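Local coordinates for protein putative Zn-dependent exopeptidase (Bacteroides vulgatus ATCC 8482, PDB 3GUX) that probably acts as a zinc-dependent aminopeptidase of peptidase family M28, removing residues from the N-termini of peptides, at residues K231-L236 with K240-E245; Q34-F39 with S132-L137; A196-L201 with M226-K231. All blocks are in the same frame, centred on the assembly; numbering follows the deposited sequence. Where two conformers were deposited one is given.

Contact 1 of 3, residues K231-L236 with K240-E245; sequences KKAHEL and KYFVKE
The C-terminal part of helix 223-236 meets, across a three-residue connection, the short, weakly bonded strand 242-244, where A233 and H234 touch F242 and K244. The H234 ring makes the polar link: its NE2 donates to F242 O over 2.7 Å with an N-H...O angle of 150°. That oxygen lies at the imidazole edge, nearly in the ring plane, while the donor is tilted moderately from the carbonyl plane. Over one face of the same ring lies K244, its CE 4.0 Å from the ring centroid of H234, a CH-pi contact carried by an extended lysine chain. The axes of the two short segments, 231-236 and 242-244, make 119°. In this M28 peptidase fold the strand also pairs with 212-214, and helix 296-311 contacts A233 through T305. On the buried side, A233 CB sits against the phenylalanine ring, 3.3 Å from F242 CD1. That ring also meets W230 edge-to-face and packs against F212. With an alanine in place of this phenylalanine, A233 CB would probably lose the ring it rests on, and a gap is likely to open toward W230 and F212, although the backbone acceptor for H234 would remain.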
loop_
_atom_site.group_PDB
_atom_site.type_symbol
_atom_site.label_atom_id
_atom_site.label_comp_id
_atom_site.label_asym_id
_atom_site.label_seq_id
_atom_site.Cartn_x
_atom_site.Cartn_y
_atom_site.Cartn_z
ATOM N N LYS A 231 7.141 10.564 12.868
ATOM C CA LYS A 231 7.372 11.970 13.197
ATOM C C LYS A 231 6.258 12.837 12.664
ATOM O O LYS A 231 5.693 13.644 13.389
ATOM C CB LYS A 231 8.720 12.477 12.614
ATOM C CG LYS A 231 9.118 13.899 12.968
ATOM C CD LYS A 231 10.476 14.307 12.305
ATOM C CE LYS A 231 10.735 15.825 12.490
ATOM N NZ LYS A 231 11.818 16.306 11.612
ATOM N N LYS A 232 5.926 12.654 11.391
ATOM C CA LYS A 232 4.891 13.470 10.758
ATOM C C LYS A 232 3.531 13.241 11.383
ATOM O O LYS A 232 2.778 14.186 11.597
ATOM C CB LYS A 232 4.832 13.208 9.253
ATOM C CG LYS A 232 3.802 14.091 8.493
ATOM C CD LYS A 232 4.094 15.565 8.530
ATOM C CE LYS A 232 5.296 15.964 7.704
ATOM N NZ LYS A 232 5.396 17.461 7.741
ATOM N N ALA A 233 3.232 11.999 11.698
ATOM C CA ALA A 233 1.969 11.637 12.301
ATOM C C ALA A 233 1.772 12.407 13.615
ATOM O O ALA A 233 0.703 12.982 13.866
ATOM C CB ALA A 233 1.921 10.153 12.523
ATOM N N HIS A 234 2.815 12.430 14.428
ATOM C CA HIS A 234 2.771 13.162 15.713
ATOM C C HIS A 234 2.590 14.654 15.532
ATOM O O HIS A 234 1.718 15.225 16.169
ATOM C CB HIS A 234 3.961 12.822 16.583
ATOM C CG HIS A 234 3.792 11.524 17.304
ATOM N ND1 HIS A 234 3.638 11.446 18.671
ATOM C CD2 HIS A 234 3.689 10.255 16.839
ATOM C CE1 HIS A 234 3.482 10.181 19.022
ATOM N NE2 HIS A 234 3.499 9.438 17.927
ATOM N N GLU A 235 3.360 15.242 14.623
ATOM C CA GLU A 235 3.238 16.648 14.276
ATOM C C GLU A 235 1.841 17.054 13.792
ATOM O O GLU A 235 1.397 18.173 14.053
ATOM C CB GLU A 235 4.264 16.979 13.197
ATOM C CG GLU A 235 5.686 16.957 13.708
ATOM C CD GLU A 235 6.704 17.083 12.603
ATOM O OE1 GLU A 235 6.371 16.818 11.429
ATOM O OE2 GLU A 235 7.840 17.438 12.914
ATOM N N LEU A 236 1.161 16.146 13.099
ATOM C CA LEU A 236 -0.201 16.378 12.578
ATOM C C LEU A 236 -1.276 16.115 13.633
ATOM O O LEU A 236 -2.436 16.437 13.408
ATOM C CB LEU A 236 -0.514 15.489 11.375
ATOM C CG LEU A 236 0.263 15.642 10.070
ATOM C CD1 LEU A 236 -0.050 14.426 9.134
ATOM C CD2 LEU A 236 -0.046 17.015 9.431
ATOM N N LYS A 240 -1.608 9.179 18.646
ATOM C CA LYS A 240 -2.409 8.090 19.227
ATOM C C LYS A 240 -2.332 6.833 18.390
ATOM O O LYS A 240 -2.338 5.707 18.908
ATOM C CB LYS A 240 -3.885 8.486 19.278
ATOM N N TYR A 241 -2.269 7.035 17.083
ATOM C CA TYR A 241 -2.241 5.955 16.121
ATOM C C TYR A 241 -0.843 5.458 15.816
ATOM O O TYR A 241 -0.670 4.273 15.661
ATOM C CB TYR A 241 -2.908 6.393 14.827
ATOM C CG TYR A 241 -4.366 6.710 14.989
ATOM C CD1 TYR A 241 -5.315 5.682 15.000
ATOM C CD2 TYR A 241 -4.797 8.016 15.137
ATOM C CE1 TYR A 241 -6.654 5.939 15.146
ATOM C CE2 TYR A 241 -6.153 8.298 15.297
ATOM C CZ TYR A 241 -7.076 7.252 15.280
ATOM O OH TYR A 241 -8.424 7.513 15.417
ATOM N N PHE A 242 0.147 6.363 15.781
ATOM C CA PHE A 242 1.522 6.001 15.429
ATOM C C PHE A 242 2.406 5.982 16.665
ATOM O O PHE A 242 3.043 6.991 17.004
ATOM C CB PHE A 242 2.056 6.961 14.369
ATOM C CG PHE A 242 1.401 6.794 13.030
ATOM C CD1 PHE A 242 0.166 7.353 12.770
ATOM C CD2 PHE A 242 2.009 6.042 12.035
ATOM C CE1 PHE A 242 -0.439 7.167 11.541
ATOM C CE2 PHE A 242 1.413 5.865 10.804
ATOM C CZ PHE A 242 0.184 6.431 10.561
ATOM N N VAL A 243 2.433 4.818 17.319
ATOM C CA VAL A 243 3.187 4.596 18.550
ATOM C C VAL A 243 4.665 4.384 18.231
ATOM O O VAL A 243 5.023 3.398 17.550
ATOM C CB VAL A 243 2.645 3.379 19.352
ATOM C CG1 VAL A 243 3.449 3.177 20.631
ATOM C CG2 VAL A 243 1.173 3.566 19.681
ATOM N N LYS A 244 5.527 5.280 18.730
ATOM C CA LYS A 244 6.955 5.191 18.456
ATOM C C LYS A 244 7.583 4.192 19.396
ATOM O O LYS A 244 8.363 4.561 20.275
ATOM C CB LYS A 244 7.634 6.537 18.627
ATOM C CG LYS A 244 7.120 7.632 17.754
ATOM C CD LYS A 244 7.937 8.848 17.982
ATOM C CE LYS A 244 7.490 9.987 17.147
ATOM N NZ LYS A 244 8.191 11.225 17.601
ATOM N N GLU A 245 7.240 2.928 19.230
ATOM C CA GLU A 245 7.762 1.846 20.058
ATOM C C GLU A 245 7.892 0.637 19.168
ATOM O O GLU A 245 7.112 0.483 18.226
ATOM C CB GLU A 245 6.828 1.529 21.235
ATOM C CG GLU A 245 6.604 2.713 22.219
ATOM C CD GLU A 245 5.651 2.403 23.373
ATOM O OE1 GLU A 245 5.303 1.219 23.578
ATOM O OE2 GLU A 245 5.246 3.363 24.071
#

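Contact 2 of 3, residues Q34-F39 with S132-L137; sequences QVQADF and SGVGVL
This is a small, buried helix-to-helix contact in which one glutamine, Q36 near the end of helix 26-37, lies against V134 and G135 near the start of helix 131-146. Only 108 Å² is buried over both sides, and the nearest alpha carbons, Q36 CA and G135 CA, are 8.3 Å apart. The amide end does the touching. Q36 OE1 lies 3.4 Å from V134 CG1, the branch set anti to the valine's backbone N (chi1 170°), and equally near V134 CB, so the oxygen rests on the valine branch point in van der Waals contact. On its other arm, Q36 NE2 stands 3.6 Å from G135 N; no hydrogen bond joins these two nitrogens. Where a side chain at G135 would point toward the glutamine, the glycine has none, and the amide can lie near the helix backbone. Q36 gets there because its CG is set opposite its carbonyl carbon (chi1 -66°) and the chain then runs extended (chi2 169°).

In the fold, helix 131-146 packs on the central mixed sheet: V134 also touches A103 of strand 98-104, F157 of strand 152-158 and L56 of helix 47-62. V134 thus reaches both the sheet and Q36, consistent with helix 131-146 lying between the sheet and helix 26-37. The buried amide nitrogen is satisfied just beyond the two segments: Q36 NE2 donates to Y32 O one turn earlier in its own helix and, tying the two helices together, to A131 O at the start of the partner helix.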
loop_
_atom_site.group_PDB
_atom_site.type_symbol
_atom_site.label_atom_id
_atom_site.label_comp_id
_atom_site.label_asym_id
_atom_site.label_seq_id
_atom_site.Cartn_x
_atom_site.Cartn_y
_atom_site.Cartn_z
ATOM N N GLN A 34 -15.724 -0.112 1.172
ATOM C CA GLN A 34 -17.032 -0.740 1.099
ATOM C C GLN A 34 -17.293 -1.374 -0.293
ATOM O O GLN A 34 -17.849 -2.459 -0.379
ATOM C CB GLN A 34 -18.104 0.280 1.478
ATOM C CG GLN A 34 -19.528 -0.280 1.437
ATOM C CD GLN A 34 -19.749 -1.330 2.485
ATOM O OE1 GLN A 34 -19.757 -1.022 3.674
ATOM N NE2 GLN A 34 -19.903 -2.588 2.060
ATOM N N VAL A 35 -16.876 -0.705 -1.371
ATOM C CA VAL A 35 -17.069 -1.258 -2.730
ATOM C C VAL A 35 -16.273 -2.550 -2.930
ATOM O O VAL A 35 -16.724 -3.455 -3.618
ATOM C CB VAL A 35 -16.688 -0.226 -3.832
ATOM C CG1 VAL A 35 -16.667 -0.884 -5.193
ATOM C CG2 VAL A 35 -17.649 0.983 -3.796
ATOM N N GLN A 36 -15.093 -2.643 -2.316
ATOM C CA GLN A 36 -14.311 -3.869 -2.418
ATOM C C GLN A 36 -14.988 -4.973 -1.641
ATOM O O GLN A 36 -15.126 -6.092 -2.136
ATOM C CB GLN A 36 -12.891 -3.700 -1.870
ATOM C CG GLN A 36 -12.021 -2.736 -2.674
ATOM C CD GLN A 36 -10.748 -2.421 -1.917
ATOM O OE1 GLN A 36 -9.821 -3.228 -1.902
ATOM N NE2 GLN A 36 -10.722 -1.280 -1.237
ATOM N N ALA A 37 -15.429 -4.622 -0.437
ATOM C CA ALA A 37 -16.095 -5.556 0.433
ATOM C C ALA A 37 -17.370 -6.091 -0.210
ATOM O O ALA A 37 -17.692 -7.238 -0.003
ATOM C CB ALA A 37 -16.402 -4.902 1.764
ATOM N N ASP A 38 -18.051 -5.290 -1.016
ATOM C CA ASP A 38 -19.309 -5.721 -1.640
ATOM C C ASP A 38 -19.134 -6.780 -2.698
ATOM O O ASP A 38 -20.130 -7.434 -3.048
ATOM C CB ASP A 38 -20.088 -4.528 -2.232
ATOM C CG ASP A 38 -20.766 -3.670 -1.147
ATOM O OD1 ASP A 38 -20.843 -4.103 0.022
ATOM O OD2 ASP A 38 -21.243 -2.571 -1.476
ATOM N N PHE A 39 -17.907 -7.004 -3.185
ATOM C CA PHE A 39 -17.698 -8.093 -4.138
ATOM C C PHE A 39 -17.716 -9.424 -3.443
ATOM O O PHE A 39 -17.773 -10.438 -4.118
ATOM C CB PHE A 39 -16.373 -7.982 -4.877
ATOM C CG PHE A 39 -16.305 -6.833 -5.797
ATOM C CD1 PHE A 39 -17.034 -6.830 -6.963
ATOM C CD2 PHE A 39 -15.495 -5.772 -5.524
ATOM C CE1 PHE A 39 -16.969 -5.766 -7.812
ATOM C CE2 PHE A 39 -15.434 -4.694 -6.385
ATOM C CZ PHE A 39 -16.168 -4.706 -7.529
ATOM N N SER A 132 -8.526 -2.236 3.333
ATOM C CA SER A 132 -8.253 -0.959 4.005
ATOM C C SER A 132 -7.061 -0.265 3.423
ATOM O O SER A 132 -7.127 0.931 3.150
ATOM C CB SER A 132 -8.141 -1.122 5.546
ATOM O OG SER A 132 -6.967 -1.808 5.943
ATOM N N GLY A 133 -5.960 -0.994 3.219
ATOM C CA GLY A 133 -4.768 -0.402 2.633
ATOM C C GLY A 133 -5.059 0.059 1.212
ATOM O O GLY A 133 -4.684 1.168 0.840
ATOM N N VAL A 134 -5.748 -0.778 0.441
ATOM C CA VAL A 134 -6.089 -0.440 -0.936
ATOM C C VAL A 134 -6.990 0.815 -0.984
ATOM O O VAL A 134 -6.795 1.707 -1.816
ATOM C CB VAL A 134 -6.785 -1.606 -1.683
ATOM C CG1 VAL A 134 -7.338 -1.121 -3.034
ATOM C CG2 VAL A 134 -5.832 -2.790 -1.873
ATOM N N GLY A 135 -8.002 0.848 -0.121
ATOM C CA GLY A 135 -8.895 1.980 -0.055
ATOM C C GLY A 135 -8.227 3.312 0.235
ATOM O O GLY A 135 -8.538 4.321 -0.393
ATOM N N VAL A 136 -7.306 3.314 1.190
ATOM C CA VAL A 136 -6.555 4.509 1.504
ATOM C C VAL A 136 -5.717 4.939 0.291
ATOM O O VAL A 136 -5.641 6.115 -0.042
ATOM C CB VAL A 136 -5.624 4.261 2.678
ATOM C CG1 VAL A 136 -4.652 5.409 2.816
ATOM C CG2 VAL A 136 -6.388 4.067 3.934
ATOM N N LEU A 137 -5.091 3.990 -0.389
ATOM C CA LEU A 137 -4.270 4.316 -1.554
ATOM C C LEU A 137 -5.067 4.856 -2.751
ATOM O O LEU A 137 -4.562 5.714 -3.499
ATOM C CB LEU A 137 -3.392 3.111 -1.939
ATOM C CG LEU A 137 -2.279 2.780 -0.925
ATOM C CD1 LEU A 137 -1.393 1.620 -1.400
ATOM C CD2 LEU A 137 -1.416 4.014 -0.605
#

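Contact 3 of 3, residues A196-L201 with M226-K231; sequences ARYGIL and MKKIWK
Y198 and I200, on strand 198-203 of the central mixed sheet, meet K228 and I229 of helix 223-236 in the strand-to-helix packing of this alpha/beta fold, the phosphorylase/hydrolase-like arrangement of M28 peptidases. The tight part is apolar. I200 and I229 reach toward each other tip to tip, with I200 CD1 3.6 Å from I229 CD1 and I200 CG1 3.7 Å from that same I229 CD1. In both isoleucines CG1 lies anti to the carbonyl carbon (chi1 -55° in I200, -67° in I229), which sends the long branch across the interface. Around this pair the core continues: I200 also touches L101 and I268 on the neighbouring strands, and I229 touches T305 and V309 of helix 296-311. At I200 the nearest alpha carbons, I200 CA and M226 CA, remain 8.7 Å apart, so side chains alone bridge the gap.

The other side is looser and polar, and K228 there is only partly exposed. Its chain, bent at chi3, crosses the Y198 side chain obliquely, with no hydrogen bond between the two. Near the C-terminus E313 serves both: K228 NZ forms a salt bridge with E313 OE2, and Y198 OH hydrogen-bonds to that same oxygen. R197 NH1 takes E313 OE1, so the carboxylate probably offsets two positive groups. Lysine and tyrosine themselves come no closer than K228 NZ to Y198 CE2, at 3.6 Å.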
loop_
_atom_site.group_PDB
_atom_site.type_symbol
_atom_site.label_atom_id
_atom_site.label_comp_id
_atom_site.label_asym_id
_atom_site.label_seq_id
_atom_site.Cartn_x
_atom_site.Cartn_y
_atom_site.Cartn_z
ATOM N N ALA A 196 12.775 3.177 -6.284
ATOM C CA ALA A 196 12.046 4.206 -5.552
ATOM C C ALA A 196 12.924 4.568 -4.359
ATOM O O ALA A 196 13.701 3.741 -3.892
ATOM C CB ALA A 196 10.702 3.703 -5.109
ATOM N N ARG A 197 12.832 5.806 -3.891
ATOM C CA ARG A 197 13.610 6.276 -2.743
ATOM C C ARG A 197 13.328 5.361 -1.555
ATOM O O ARG A 197 14.240 4.907 -0.873
ATOM C CB ARG A 197 13.263 7.737 -2.448
ATOM C CG ARG A 197 13.993 8.377 -1.287
ATOM C CD ARG A 197 13.602 9.842 -1.152
ATOM N NE ARG A 197 14.118 10.623 -2.283
ATOM C CZ ARG A 197 13.896 11.924 -2.508
ATOM N NH1 ARG A 197 13.135 12.650 -1.685
ATOM N NH2 ARG A 197 14.441 12.508 -3.579
ATOM N N TYR A 198 12.054 5.104 -1.313
ATOM C CA TYR A 198 11.640 4.149 -0.298
ATOM C C TYR A 198 10.217 3.821 -0.617
ATOM O O TYR A 198 9.648 4.410 -1.534
ATOM C CB TYR A 198 11.786 4.707 1.115
ATOM C CG TYR A 198 10.968 5.954 1.391
ATOM C CD1 TYR A 198 9.658 5.874 1.846
ATOM C CD2 TYR A 198 11.522 7.211 1.215
ATOM C CE1 TYR A 198 8.924 7.035 2.104
ATOM C CE2 TYR A 198 10.806 8.370 1.466
ATOM C CZ TYR A 198 9.519 8.274 1.901
ATOM O OH TYR A 198 8.842 9.424 2.140
ATOM N N GLY A 199 9.666 2.858 0.113
ATOM C CA GLY A 199 8.290 2.414 -0.055
ATOM C C GLY A 199 7.498 2.437 1.235
ATOM O O GLY A 199 8.076 2.358 2.309
ATOM N N ILE A 200 6.176 2.607 1.124
ATOM C CA ILE A 200 5.284 2.548 2.275
ATOM C C ILE A 200 4.231 1.493 1.964
ATOM O O ILE A 200 3.544 1.604 0.969
ATOM C CB ILE A 200 4.566 3.868 2.609
ATOM C CG1 ILE A 200 5.560 5.011 2.812
ATOM C CG2 ILE A 200 3.712 3.686 3.858
ATOM C CD1 ILE A 200 4.914 6.355 3.144
ATOM N N LEU A 201 4.151 0.463 2.797
ATOM C CA LEU A 201 3.152 -0.558 2.685
ATOM C C LEU A 201 2.075 -0.283 3.714
ATOM O O LEU A 201 2.391 -0.069 4.893
ATOM C CB LEU A 201 3.763 -1.948 2.913
ATOM C CG LEU A 201 2.809 -3.145 2.989
ATOM C CD1 LEU A 201 2.039 -3.405 1.676
ATOM C CD2 LEU A 201 3.595 -4.405 3.423
HETATM N N MSE A 226 10.927 5.090 8.411
HETATM C CA MSE A 226 9.856 4.827 9.371
HETATM C C MSE A 226 9.735 5.952 10.415
HETATM O O MSE A 226 8.638 6.495 10.662
HETATM C CB MSE A 226 10.154 3.504 10.039
HETATM C CG MSE A 226 9.136 2.976 10.985
HETATM SE SE MSE A 226 9.945 1.505 11.915
HETATM C CE MSE A 226 11.420 2.438 12.842
ATOM N N LYS A 227 10.875 6.339 11.011
ATOM C CA LYS A 227 10.893 7.389 12.024
ATOM C C LYS A 227 10.333 8.703 11.471
ATOM O O LYS A 227 9.702 9.471 12.214
ATOM C CB LYS A 227 12.325 7.572 12.587
ATOM N N LYS A 228 10.575 8.947 10.177
ATOM C CA LYS A 228 10.096 10.139 9.475
ATOM C C LYS A 228 8.581 10.174 9.422
ATOM O O LYS A 228 7.951 11.200 9.671
ATOM C CB LYS A 228 10.652 10.134 8.050
ATOM C CG LYS A 228 10.367 11.376 7.225
ATOM C CD LYS A 228 10.562 11.133 5.730
ATOM C CE LYS A 228 11.971 10.713 5.377
ATOM N NZ LYS A 228 12.142 10.617 3.906
ATOM N N ILE A 229 8.006 9.040 9.042
ATOM C CA ILE A 229 6.582 8.860 8.931
ATOM C C ILE A 229 5.906 9.004 10.311
ATOM O O ILE A 229 4.902 9.708 10.452
ATOM C CB ILE A 229 6.264 7.474 8.265
ATOM C CG1 ILE A 229 6.727 7.471 6.793
ATOM C CG2 ILE A 229 4.789 7.147 8.380
ATOM C CD1 ILE A 229 6.852 6.031 6.112
ATOM N N TRP A 230 6.484 8.377 11.334
ATOM C CA TRP A 230 5.919 8.462 12.683
ATOM C C TRP A 230 6.049 9.882 13.230
ATOM O O TRP A 230 5.161 10.342 13.936
ATOM C CB TRP A 230 6.558 7.449 13.632
ATOM C CG TRP A 230 5.862 6.113 13.732
ATOM C CD1 TRP A 230 5.384 5.529 14.877
ATOM C CD2 TRP A 230 5.572 5.183 12.668
ATOM N NE1 TRP A 230 4.845 4.305 14.600
ATOM C CE2 TRP A 230 4.939 4.070 13.254
ATOM C CE3 TRP A 230 5.775 5.191 11.282
ATOM C CZ2 TRP A 230 4.486 2.984 12.500
ATOM C CZ3 TRP A 230 5.350 4.105 10.542
ATOM C CH2 TRP A 230 4.720 3.017 11.154
ATOM N N LYS A 231 7.141 10.564 12.868
ATOM C CA LYS A 231 7.372 11.970 13.197
ATOM C C LYS A 231 6.258 12.837 12.664
ATOM O O LYS A 231 5.693 13.644 13.389
ATOM C CB LYS A 231 8.720 12.477 12.614
ATOM C CG LYS A 231 9.118 13.899 12.968
ATOM C CD LYS A 231 10.476 14.307 12.305
ATOM C CE LYS A 231 10.735 15.825 12.490
ATOM N NZ LYS A 231 11.818 16.306 11.612
#

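Along the chain the contacts come in series: contact 2 closes first, then contact 3, then contact 1. Contacts 1 and 3 both use helix 223-236 and share K231; their centres lie 12 Å apart, and they touch through W230, whose NE1 makes a weak hydrogen bond to V243 O, 3.1 Å. One helix thus packs on strand 198-203 through its middle and on strand 242-244 through its last turns. Contact 2 lies on the opposite side of the chain's centre from contact 3, with centres 22 Å apart and nearest atoms about 5 Å apart; its centre is 24 Å from that of contact 1. Contact 3 joins a helix to the central sheet, contact 1 joins that helix's end to a strand outside it, and contact 2 joins two helices.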